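Local coordinates for protein probable N-glycosylase/DNA lyase (Thermotoga maritima, PDB 3N0U) that is probably an N-glycosylase/DNA lyase of the helix-hairpin-helix superfamily, with a mainly helical fold, at residues A[156-161]-A[189-194]; A[32-37]-A[205-210]; A[73-78]-A[85-90]; A[89-94]-A[101-106]. One frame throughout, in Å; residues are numbered along the deposited sequence. Where two conformers were deposited one is given.

Contact 1: residues A[156-161]-A[189-194]; sequences AILDKH and EILRKV
Ala156 and Leu191 come together where a non-helical run, 156-159, passes beside helix 181-198, their CA atoms 7.4 Å apart. The run bends at Leu158, the centre of an inverse gamma turn whose Asp159 N to Ile157 O bond is weak, and then enters helix 160-168. Asp159 is the N-cap of that helix: its OD2 accepts from the backbone N of Val162. Leu191 carries the contact from the helical side through one methyl. With CG anti to the backbone N (chi1 -162°), its side chain leans across to place CD2 3.9 Å from Leu158 CD2 and 4.1 Å from Ala156 CB. Leu158 and Leu191 run antiparallel to each other, so that the two CD2 methyls meet, while Val162 and Met166 of helix 160-168 also pack on Leu191. The polar backbone of the run is tied to the same helix by other residues: Tyr184 OH bonds to both Ala156 O and Leu158 N, and Glu188 OE2 takes the N-H of Ala156. On another side of helix 181-198, Arg192 grips the Glu189 carboxylate side-on, with NE 3.0 Å from OE1 and NH2 2.9 Å from OE2, both acceptors lying near the guanidinium plane. Lys193 NZ adds a bond to the anti lone pair of Glu189 OE2, giving that oxygen two cationic donors, which would probably favour the charged carboxylate. The contact is thus sorted by polarity: methyl packing alone joins the two segments, and the charges are kept together along the helix.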
# COMPACT_ATOMS: atom_id res chain seq x y z
N ALA A 156 1.59 0.19 9.00
CA ALA A 156 0.98 1.40 8.46
C ALA A 156 1.53 1.74 7.09
O ALA A 156 2.70 1.47 6.78
CB ALA A 156 1.24 2.57 9.38
N ILE A 157 0.68 2.38 6.29
CA ILE A 157 1.07 2.89 4.98
C ILE A 157 1.09 4.41 5.08
O ILE A 157 0.06 5.08 4.97
CB ILE A 157 0.08 2.44 3.88
CG1 ILE A 157 -0.07 0.92 3.91
CG2 ILE A 157 0.56 2.90 2.54
CD1 ILE A 157 -1.32 0.43 3.14
N LEU A 158 2.29 4.96 5.26
CA LEU A 158 2.44 6.38 5.53
C LEU A 158 2.60 7.16 4.23
O LEU A 158 3.69 7.62 3.89
CB LEU A 158 3.62 6.61 6.48
CG LEU A 158 3.49 5.89 7.82
CD1 LEU A 158 4.75 6.07 8.69
CD2 LEU A 158 2.23 6.38 8.59
N ASP A 159 1.49 7.33 3.53
CA ASP A 159 1.50 8.11 2.31
C ASP A 159 1.15 9.56 2.62
O ASP A 159 0.96 9.92 3.77
CB ASP A 159 0.57 7.52 1.26
CG ASP A 159 -0.87 7.53 1.67
OD1 ASP A 159 -1.67 6.84 0.99
OD2 ASP A 159 -1.22 8.21 2.65
N LYS A 160 1.11 10.39 1.59
CA LYS A 160 0.97 11.81 1.83
C LYS A 160 -0.35 12.14 2.52
O LYS A 160 -0.38 13.00 3.38
CB LYS A 160 1.14 12.60 0.53
CG LYS A 160 2.61 12.77 0.15
CD LYS A 160 2.82 13.92 -0.82
CE LYS A 160 4.30 14.10 -1.15
NZ LYS A 160 4.56 15.33 -1.95
N HIS A 161 -1.42 11.42 2.18
CA HIS A 161 -2.74 11.69 2.77
C HIS A 161 -2.72 11.39 4.25
O HIS A 161 -3.21 12.17 5.06
CB HIS A 161 -3.83 10.85 2.11
CG HIS A 161 -5.06 10.69 2.96
ND1 HIS A 161 -5.84 11.75 3.36
CD2 HIS A 161 -5.64 9.58 3.50
CE1 HIS A 161 -6.84 11.32 4.10
NE2 HIS A 161 -6.74 10.00 4.20
N GLU A 189 4.63 3.87 14.63
CA GLU A 189 4.24 3.50 15.99
C GLU A 189 3.28 4.54 16.57
O GLU A 189 2.37 4.20 17.32
CB GLU A 189 5.48 3.32 16.88
CG GLU A 189 5.17 3.12 18.36
CD GLU A 189 4.39 1.83 18.66
OE1 GLU A 189 4.34 0.92 17.80
OE2 GLU A 189 3.82 1.73 19.76
N ILE A 190 3.48 5.81 16.23
CA ILE A 190 2.53 6.85 16.61
C ILE A 190 1.13 6.52 16.08
O ILE A 190 0.13 6.58 16.80
CB ILE A 190 2.96 8.22 16.06
CG1 ILE A 190 4.23 8.68 16.77
CG2 ILE A 190 1.86 9.23 16.23
CD1 ILE A 190 4.78 10.02 16.26
N LEU A 191 1.05 6.18 14.80
CA LEU A 191 -0.23 5.86 14.20
C LEU A 191 -0.79 4.55 14.75
O LEU A 191 -2.01 4.37 14.76
CB LEU A 191 -0.11 5.78 12.68
CG LEU A 191 -1.43 5.88 11.90
CD1 LEU A 191 -2.11 7.19 12.16
CD2 LEU A 191 -1.19 5.73 10.40
N ARG A 192 0.08 3.63 15.17
CA ARG A 192 -0.40 2.36 15.71
C ARG A 192 -1.17 2.62 16.98
O ARG A 192 -2.18 1.98 17.23
CB ARG A 192 0.74 1.37 15.99
CG ARG A 192 0.23 -0.02 16.34
CD ARG A 192 1.26 -0.89 17.08
NE ARG A 192 1.68 -0.31 18.35
CZ ARG A 192 0.93 -0.23 19.45
NH1 ARG A 192 -0.31 -0.70 19.46
NH2 ARG A 192 1.43 0.32 20.55
N LYS A 193 -0.67 3.54 17.79
CA LYS A 193 -1.36 3.84 19.03
C LYS A 193 -2.73 4.46 18.76
O LYS A 193 -3.67 4.22 19.51
CB LYS A 193 -0.51 4.73 19.94
CG LYS A 193 0.74 4.04 20.48
CD LYS A 193 1.62 5.03 21.25
CE LYS A 193 2.62 4.32 22.16
NZ LYS A 193 3.95 4.11 21.53
N VAL A 194 -2.86 5.22 17.68
CA VAL A 194 -4.15 5.79 17.31
C VAL A 194 -5.09 4.68 16.84
O VAL A 194 -6.26 4.65 17.21
CB VAL A 194 -4.02 6.84 16.21
CG1 VAL A 194 -5.39 7.43 15.87
CG2 VAL A 194 -3.05 7.95 16.63

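Contact 2: residues A[32-37]-A[205-210]; sequences EQRFEE and FDLYLW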
# COMPACT_ATOMS: atom_id res chain seq x y z
N GLU A 32 -14.22 -4.49 5.45
CA GLU A 32 -14.13 -5.92 5.69
C GLU A 32 -14.10 -6.69 4.38
O GLU A 32 -13.36 -7.64 4.24
CB GLU A 32 -15.27 -6.41 6.58
CG GLU A 32 -15.17 -5.91 8.01
CD GLU A 32 -14.01 -6.55 8.76
OE1 GLU A 32 -13.83 -7.79 8.62
OE2 GLU A 32 -13.28 -5.82 9.46
N GLN A 33 -14.89 -6.26 3.41
CA GLN A 33 -14.90 -6.96 2.13
C GLN A 33 -13.57 -6.79 1.42
O GLN A 33 -13.03 -7.73 0.83
CB GLN A 33 -16.05 -6.46 1.26
CG GLN A 33 -17.38 -7.08 1.68
CD GLN A 33 -18.57 -6.19 1.38
OE1 GLN A 33 -18.60 -5.50 0.36
NE2 GLN A 33 -19.56 -6.20 2.27
N ARG A 34 -12.98 -5.60 1.54
CA ARG A 34 -11.71 -5.36 0.87
C ARG A 34 -10.62 -6.21 1.53
O ARG A 34 -9.79 -6.82 0.85
CB ARG A 34 -11.37 -3.88 0.90
CG ARG A 34 -10.13 -3.51 0.13
CD ARG A 34 -10.30 -3.76 -1.35
NE ARG A 34 -11.18 -2.78 -1.99
CZ ARG A 34 -12.39 -3.04 -2.47
NH1 ARG A 34 -12.91 -4.26 -2.38
NH2 ARG A 34 -13.09 -2.07 -3.03
N PHE A 35 -10.65 -6.27 2.86
CA PHE A 35 -9.67 -7.09 3.56
C PHE A 35 -9.80 -8.57 3.26
O PHE A 35 -8.79 -9.28 3.25
CB PHE A 35 -9.65 -6.83 5.06
CG PHE A 35 -8.32 -6.40 5.51
CD1 PHE A 35 -7.97 -5.07 5.45
CD2 PHE A 35 -7.36 -7.33 5.85
CE1 PHE A 35 -6.71 -4.66 5.79
CE2 PHE A 35 -6.07 -6.93 6.19
CZ PHE A 35 -5.76 -5.58 6.16
N GLU A 36 -11.01 -9.04 2.99
CA GLU A 36 -11.19 -10.45 2.63
C GLU A 36 -10.48 -10.72 1.31
O GLU A 36 -9.94 -11.81 1.10
CB GLU A 36 -12.68 -10.80 2.55
CG GLU A 36 -13.30 -11.04 3.91
CD GLU A 36 -14.78 -10.68 3.96
OE1 GLU A 36 -15.43 -10.65 2.88
OE2 GLU A 36 -15.30 -10.42 5.08
N GLU A 37 -10.45 -9.73 0.43
CA GLU A 37 -9.76 -9.86 -0.84
C GLU A 37 -8.24 -9.87 -0.62
O GLU A 37 -7.50 -10.65 -1.23
CB GLU A 37 -10.19 -8.75 -1.81
CG GLU A 37 -11.70 -8.82 -2.16
CD GLU A 37 -12.25 -7.58 -2.85
OE1 GLU A 37 -11.48 -6.62 -3.06
OE2 GLU A 37 -13.46 -7.57 -3.17
N PHE A 205 -7.16 0.05 9.78
CA PHE A 205 -7.30 1.46 10.16
C PHE A 205 -7.00 2.35 8.97
O PHE A 205 -7.68 3.34 8.74
CB PHE A 205 -6.35 1.78 11.32
CG PHE A 205 -6.57 3.13 11.93
CD1 PHE A 205 -7.78 3.44 12.51
CD2 PHE A 205 -5.57 4.08 11.93
CE1 PHE A 205 -8.00 4.69 13.07
CE2 PHE A 205 -5.78 5.33 12.50
CZ PHE A 205 -7.00 5.62 13.08
N ASP A 206 -5.98 1.98 8.20
CA ASP A 206 -5.63 2.74 6.99
C ASP A 206 -6.84 2.94 6.08
O ASP A 206 -7.03 4.01 5.49
CB ASP A 206 -4.55 2.01 6.20
CG ASP A 206 -4.21 2.71 4.91
OD1 ASP A 206 -3.44 3.70 4.94
OD2 ASP A 206 -4.69 2.25 3.86
N LEU A 207 -7.66 1.90 5.93
CA LEU A 207 -8.83 2.00 5.05
C LEU A 207 -9.90 2.91 5.62
O LEU A 207 -10.57 3.61 4.88
CB LEU A 207 -9.40 0.63 4.73
CG LEU A 207 -8.43 -0.27 3.97
CD1 LEU A 207 -9.12 -1.60 3.73
CD2 LEU A 207 -8.00 0.36 2.65
N TYR A 208 -10.06 2.91 6.94
CA TYR A 208 -10.97 3.87 7.55
C TYR A 208 -10.47 5.30 7.32
O TYR A 208 -11.25 6.19 7.01
CB TYR A 208 -11.17 3.57 9.04
CG TYR A 208 -12.01 2.34 9.31
CD1 TYR A 208 -13.39 2.40 9.25
CD2 TYR A 208 -11.42 1.13 9.64
CE1 TYR A 208 -14.16 1.27 9.51
CE2 TYR A 208 -12.18 -0.00 9.88
CZ TYR A 208 -13.55 0.09 9.82
OH TYR A 208 -14.34 -1.00 10.05
N LEU A 209 -9.16 5.52 7.47
CA LEU A 209 -8.58 6.85 7.25
C LEU A 209 -8.85 7.32 5.82
O LEU A 209 -9.17 8.49 5.57
CB LEU A 209 -7.08 6.83 7.50
CG LEU A 209 -6.63 6.69 8.96
CD1 LEU A 209 -5.12 6.60 9.02
CD2 LEU A 209 -7.12 7.86 9.81
N TRP A 210 -8.72 6.41 4.86
CA TRP A 210 -8.93 6.82 3.47
C TRP A 210 -10.39 7.06 3.13
O TRP A 210 -10.69 7.85 2.23
CB TRP A 210 -8.31 5.82 2.50
CG TRP A 210 -6.93 6.21 2.10
CD1 TRP A 210 -5.75 5.74 2.60
CD2 TRP A 210 -6.59 7.18 1.12
NE1 TRP A 210 -4.69 6.36 1.98
CE2 TRP A 210 -5.19 7.25 1.06
CE3 TRP A 210 -7.34 8.01 0.28
CZ2 TRP A 210 -4.52 8.10 0.19
CZ3 TRP A 210 -6.68 8.85 -0.59
CH2 TRP A 210 -5.28 8.90 -0.62
O HOH W 1 -12.99 -3.26 10.35
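Leu207 and Phe35 meet in a helix-to-helix packing that brings the long N-terminal helix 13-44 against the C-terminal helix 202-214 of this all-helical fold. Leu207 CD1 approaches the edge of the Phe35 ring, near its plane, 4.0 Å from CD1 of the ring. The same methyl lies 4.2 Å from Arg34 CG, where the two side chains cross at about a right angle. Arg34 offers that aliphatic carbon because CG is anti to its N (chi1 -175°); beyond it the chain folds back at the next two torsions. The guanidinium is thereby carried to the C-terminal tail, NE bonding Asp218 O and NH2 bonding Val217 O, while NH1 makes a salt bridge with Glu37 OE1 at 2.8 Å whose hydrogen bond is weak. Around this first shell, Phe38 meets Phe35 edge-to-face, Val31 packs on Leu207, and Arg148 touches both Phe35 and Leu207 while its NH1 pairs with Asp206 OD2. Glu32 OE2 forms a salt bridge with Lys204 NZ. Glu32 and Tyr208 do not touch directly but share one water, which accepts a hydrogen bond from Tyr208 OH at 2.6 Å and donates to Glu32 OE2 at 2.7 Å.

Contact 3: residues A[73-78]-A[85-90]; sequences KEIGKG and EELAEK
Between Ile75 and its partners Leu87 and Lys90 no ring is involved and no faces stack; the flat groups are a carboxylate and backbone peptides. The Glu74 carboxylate turns to Arg70 of its own helix, OE2 pairing with Arg70 NE. Lys90 NZ stays 4.2 Å from Glu74 O, too far for a hydrogen bond. Gly78 O, at 4.4 Å from Leu87 CD1, is likewise a loose neighbour of a methyl. The work is done by aliphatic branches, and Ile75 divides its own between two residues. Its CG2, anti to the backbone N, goes to Leu87 CD1 at 4.1 Å, the two side chains crossing at about a right angle. Its other branch runs alongside Lys90: CG1 and CD1 both sit 3.9 Å from Lys90 CB, and CG1 also reaches CD of the extended lysine, whose chain runs the other way. Lys90 therefore lays its methylenes over the isoleucine and carries its ammonium beyond it. Leu87 continues inward to Ala103 and Ile106 of helix 99-109. Helix 65-75 ends beside this cluster: Gly76 leaves helical angles with a positive phi of 58°, and Gly78 N bonds Ile75 O at 2.9 Å. The turn brings the chain back close to Leu87, with Gly78 CA 7.1 Å from Leu87 CA. This is a type II' beta turn from Ile75 to Gly78, linking helix 65-75 to helix 78-81 in this mostly helical glycosylase.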
# COMPACT_ATOMS: atom_id res chain seq x y z
N LYS A 73 -5.92 -4.06 -14.27
CA LYS A 73 -6.98 -4.67 -15.06
C LYS A 73 -6.55 -4.83 -16.52
O LYS A 73 -6.76 -5.88 -17.12
CB LYS A 73 -8.25 -3.81 -14.98
CG LYS A 73 -9.41 -4.28 -15.88
CD LYS A 73 -10.53 -3.23 -15.89
CE LYS A 73 -10.05 -1.89 -16.50
NZ LYS A 73 -10.97 -0.72 -16.24
N GLU A 74 -5.92 -3.79 -17.07
CA GLU A 74 -5.57 -3.77 -18.49
C GLU A 74 -4.34 -4.60 -18.83
O GLU A 74 -4.26 -5.21 -19.89
CB GLU A 74 -5.39 -2.33 -18.98
CG GLU A 74 -6.67 -1.50 -18.86
CD GLU A 74 -6.71 -0.30 -19.79
OE1 GLU A 74 -5.81 -0.19 -20.66
OE2 GLU A 74 -7.65 0.54 -19.65
N ILE A 75 -3.38 -4.66 -17.92
CA ILE A 75 -2.12 -5.33 -18.20
C ILE A 75 -2.11 -6.77 -17.68
O ILE A 75 -1.64 -7.69 -18.35
CB ILE A 75 -0.95 -4.52 -17.62
CG1 ILE A 75 -0.83 -3.20 -18.40
CG2 ILE A 75 0.34 -5.31 -17.68
CD1 ILE A 75 0.06 -2.16 -17.73
N GLY A 76 -2.63 -6.97 -16.48
CA GLY A 76 -2.74 -8.31 -15.92
C GLY A 76 -1.38 -8.99 -15.85
O GLY A 76 -0.41 -8.41 -15.38
N LYS A 77 -1.31 -10.22 -16.35
CA LYS A 77 -0.07 -10.98 -16.28
C LYS A 77 1.05 -10.41 -17.17
O LYS A 77 2.18 -10.89 -17.14
CB LYS A 77 -0.33 -12.46 -16.61
CG LYS A 77 -1.14 -13.18 -15.53
CD LYS A 77 -1.35 -14.65 -15.88
CE LYS A 77 -1.98 -15.42 -14.72
NZ LYS A 77 -1.09 -15.46 -13.53
N GLY A 78 0.73 -9.38 -17.94
CA GLY A 78 1.75 -8.67 -18.70
C GLY A 78 2.87 -8.17 -17.80
O GLY A 78 4.01 -8.02 -18.23
N GLU A 85 9.82 -2.64 -23.45
CA GLU A 85 9.25 -1.60 -24.32
C GLU A 85 7.73 -1.74 -24.42
O GLU A 85 7.01 -0.73 -24.40
CB GLU A 85 9.88 -1.65 -25.72
CG GLU A 85 9.30 -0.61 -26.70
CD GLU A 85 9.97 -0.61 -28.08
OE1 GLU A 85 10.16 -1.71 -28.67
OE2 GLU A 85 10.29 0.49 -28.59
N GLU A 86 7.24 -2.98 -24.51
CA GLU A 86 5.81 -3.20 -24.60
C GLU A 86 5.11 -2.88 -23.28
O GLU A 86 3.98 -2.39 -23.27
CB GLU A 86 5.51 -4.64 -25.02
CG GLU A 86 5.58 -4.88 -26.54
CD GLU A 86 7.00 -4.95 -27.09
OE1 GLU A 86 7.95 -5.11 -26.28
OE2 GLU A 86 7.17 -4.86 -28.33
N LEU A 87 5.74 -3.20 -22.16
CA LEU A 87 5.17 -2.85 -20.87
C LEU A 87 5.11 -1.34 -20.71
O LEU A 87 4.10 -0.79 -20.27
CB LEU A 87 5.99 -3.48 -19.75
CG LEU A 87 5.50 -3.18 -18.33
CD1 LEU A 87 4.04 -3.59 -18.19
CD2 LEU A 87 6.38 -3.89 -17.32
N ALA A 88 6.17 -0.64 -21.08
CA ALA A 88 6.16 0.82 -20.98
C ALA A 88 5.04 1.40 -21.85
O ALA A 88 4.37 2.37 -21.46
CB ALA A 88 7.50 1.40 -21.38
N GLU A 89 4.84 0.82 -23.03
CA GLU A 89 3.79 1.33 -23.91
C GLU A 89 2.41 1.15 -23.27
O GLU A 89 1.56 2.04 -23.34
CB GLU A 89 3.86 0.69 -25.29
CG GLU A 89 2.74 1.13 -26.22
CD GLU A 89 2.69 2.64 -26.43
OE1 GLU A 89 3.76 3.29 -26.43
OE2 GLU A 89 1.58 3.18 -26.61
N LYS A 90 2.16 -0.01 -22.65
CA LYS A 90 0.87 -0.22 -22.02
C LYS A 90 0.68 0.70 -20.81
O LYS A 90 -0.42 1.18 -20.56
CB LYS A 90 0.68 -1.68 -21.60
CG LYS A 90 0.53 -2.65 -22.77
CD LYS A 90 -0.13 -3.93 -22.34
CE LYS A 90 -0.51 -4.82 -23.53
NZ LYS A 90 -1.55 -5.79 -23.11

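Contact 4: residues A[89-94]-A[101-106]; sequences EKLREV and KRAEFI
Leu91 reaches Ala103 through two torsions: chi1 of -67° sets CG beside its own N and anti to the carbonyl carbon, and chi2 of 173° extends CD1 straight out to helix 99-109. That methyl lands on the backbone of the other helix, 3.8 Å from Ala103 N, and also touches Ala103 CB at 4.1 Å. Arg102 CB completes the seat at 4.1 Å from the same CD1. Thus one leucine tip rests where two consecutive residues of helix 99-109 begin their side chains, and the CA atoms of Leu91 and Ala103 lie 7.5 Å apart, a closeness consistent with the small alanine side chain. Around this point, Ala103 also packs on Leu84 and Ala88 of helix 84-93, Ile106 reaches Leu87, and Leu59 of helix 47-59 touches both Leu91 and Arg102. Two ion pairs form within single helices. Arg92 NH1 and Glu89 OE1 form a salt bridge at 3.1 Å whose hydrogen bond is weak. Lys101 NZ lies 2.8 Å from Glu104 OE1, meeting that oxygen nearly along its C-O bond, while Gln100 NE2 bonds the second oxygen, OE2, so that the carboxylate is held from both oxygens. On helix 99-109 the carbonyl of Lys101 also sits over one face of the Phe105 ring, 3.4 Å above the plane and towards the rim. Helices 84-93 and 99-109 are therefore joined here by apolar packing of a methyl on a helix backbone, while the two ion pairs each lie within one helix and do not bridge between them.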
# COMPACT_ATOMS: atom_id res chain seq x y z
N GLU A 89 4.84 0.82 -23.03
CA GLU A 89 3.79 1.33 -23.91
C GLU A 89 2.41 1.15 -23.27
O GLU A 89 1.56 2.04 -23.34
CB GLU A 89 3.86 0.69 -25.29
CG GLU A 89 2.74 1.13 -26.22
CD GLU A 89 2.69 2.64 -26.43
OE1 GLU A 89 3.76 3.29 -26.43
OE2 GLU A 89 1.58 3.18 -26.61
N LYS A 90 2.16 -0.01 -22.65
CA LYS A 90 0.87 -0.22 -22.02
C LYS A 90 0.68 0.70 -20.81
O LYS A 90 -0.42 1.18 -20.56
CB LYS A 90 0.68 -1.68 -21.60
CG LYS A 90 0.53 -2.65 -22.77
CD LYS A 90 -0.13 -3.93 -22.34
CE LYS A 90 -0.51 -4.82 -23.53
NZ LYS A 90 -1.55 -5.79 -23.11
N LEU A 91 1.76 0.99 -20.09
CA LEU A 91 1.65 1.92 -18.97
C LEU A 91 1.37 3.33 -19.48
O LEU A 91 0.64 4.08 -18.86
CB LEU A 91 2.88 1.90 -18.09
CG LEU A 91 3.09 0.60 -17.34
CD1 LEU A 91 4.43 0.66 -16.64
CD2 LEU A 91 1.98 0.39 -16.33
N ARG A 92 1.95 3.69 -20.62
CA ARG A 92 1.70 5.00 -21.21
C ARG A 92 0.23 5.10 -21.61
O ARG A 92 -0.43 6.11 -21.35
CB ARG A 92 2.64 5.23 -22.41
CG ARG A 92 2.54 6.59 -23.04
CD ARG A 92 3.61 6.76 -24.15
NE ARG A 92 4.98 6.75 -23.62
CZ ARG A 92 5.82 5.70 -23.64
NH1 ARG A 92 5.45 4.54 -24.18
NH2 ARG A 92 7.04 5.82 -23.12
N GLU A 93 -0.29 4.02 -22.23
CA GLU A 93 -1.68 3.96 -22.67
C GLU A 93 -2.71 4.11 -21.54
O GLU A 93 -3.77 4.69 -21.76
CB GLU A 93 -1.92 2.63 -23.43
CG GLU A 93 -1.21 2.53 -24.77
CD GLU A 93 -1.32 1.14 -25.42
OE1 GLU A 93 -1.92 0.22 -24.82
OE2 GLU A 93 -0.80 0.98 -26.55
N VAL A 94 -2.40 3.59 -20.36
CA VAL A 94 -3.34 3.68 -19.23
C VAL A 94 -3.11 4.95 -18.41
O VAL A 94 -3.75 5.15 -17.38
CB VAL A 94 -3.31 2.44 -18.29
CG1 VAL A 94 -3.60 1.19 -19.08
CG2 VAL A 94 -1.98 2.32 -17.56
N LYS A 101 10.19 4.45 -16.56
CA LYS A 101 10.87 4.09 -15.33
C LYS A 101 10.10 3.03 -14.54
O LYS A 101 10.69 2.11 -13.99
CB LYS A 101 11.13 5.35 -14.49
CG LYS A 101 12.21 5.19 -13.48
CD LYS A 101 13.57 4.93 -14.17
CE LYS A 101 14.19 3.62 -13.76
NZ LYS A 101 15.62 3.56 -14.16
N ARG A 102 8.78 3.14 -14.46
CA ARG A 102 8.01 2.13 -13.74
C ARG A 102 8.12 0.78 -14.43
O ARG A 102 8.21 -0.25 -13.77
CB ARG A 102 6.54 2.53 -13.61
CG ARG A 102 6.29 3.82 -12.83
CD ARG A 102 6.69 3.74 -11.35
NE ARG A 102 6.59 5.07 -10.76
CZ ARG A 102 7.51 6.03 -10.88
NH1 ARG A 102 8.65 5.80 -11.55
NH2 ARG A 102 7.29 7.21 -10.34
N ALA A 103 8.10 0.78 -15.76
CA ALA A 103 8.27 -0.48 -16.50
C ALA A 103 9.62 -1.11 -16.15
O ALA A 103 9.71 -2.33 -15.97
CB ALA A 103 8.18 -0.24 -17.99
N GLU A 104 10.66 -0.29 -16.06
CA GLU A 104 11.99 -0.79 -15.76
C GLU A 104 12.04 -1.41 -14.37
O GLU A 104 12.63 -2.49 -14.18
CB GLU A 104 13.01 0.34 -15.89
CG GLU A 104 13.26 0.74 -17.34
CD GLU A 104 14.16 1.95 -17.53
OE1 GLU A 104 14.64 2.51 -16.53
OE2 GLU A 104 14.38 2.32 -18.70
N PHE A 105 11.42 -0.75 -13.40
CA PHE A 105 11.33 -1.30 -12.05
C PHE A 105 10.67 -2.67 -12.05
O PHE A 105 11.17 -3.60 -11.43
CB PHE A 105 10.51 -0.39 -11.12
CG PHE A 105 11.14 0.94 -10.82
CD1 PHE A 105 12.49 1.15 -10.95
CD2 PHE A 105 10.34 1.98 -10.40
CE1 PHE A 105 13.04 2.39 -10.66
CE2 PHE A 105 10.87 3.21 -10.09
CZ PHE A 105 12.23 3.42 -10.23
N ILE A 106 9.53 -2.77 -12.74
CA ILE A 106 8.75 -4.01 -12.74
C ILE A 106 9.57 -5.14 -13.39
O ILE A 106 9.64 -6.28 -12.86
CB ILE A 106 7.38 -3.80 -13.42
CG1 ILE A 106 6.52 -2.92 -12.52
CG2 ILE A 106 6.67 -5.12 -13.69
CD1 ILE A 106 5.34 -2.27 -13.23

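Overall arrangement
All four contacts are buried, apolar packing; ion pairs within one helix accompany each, and around contact 2 others join different helices. Contacts 1 and 2 meet nearer the centre of the chain, where His161 NE2 probably bonds Leu209 O and Val194 packs on Phe205; helices 181-198 and 202-214 link them in sequence. Contacts 3 and 4 lie farther out, their centres 7 Å apart, share Glu89 and Lys90 on helix 84-93, and touch through Ile75 and Leu91. Contact 1 is about 32 Å from contact 3, centre to centre, across the middle of the chain. Contact 2 encloses the others in sequence and alone adds a water bridge; contact 3 includes a lysine's methylenes at its more exposed rim.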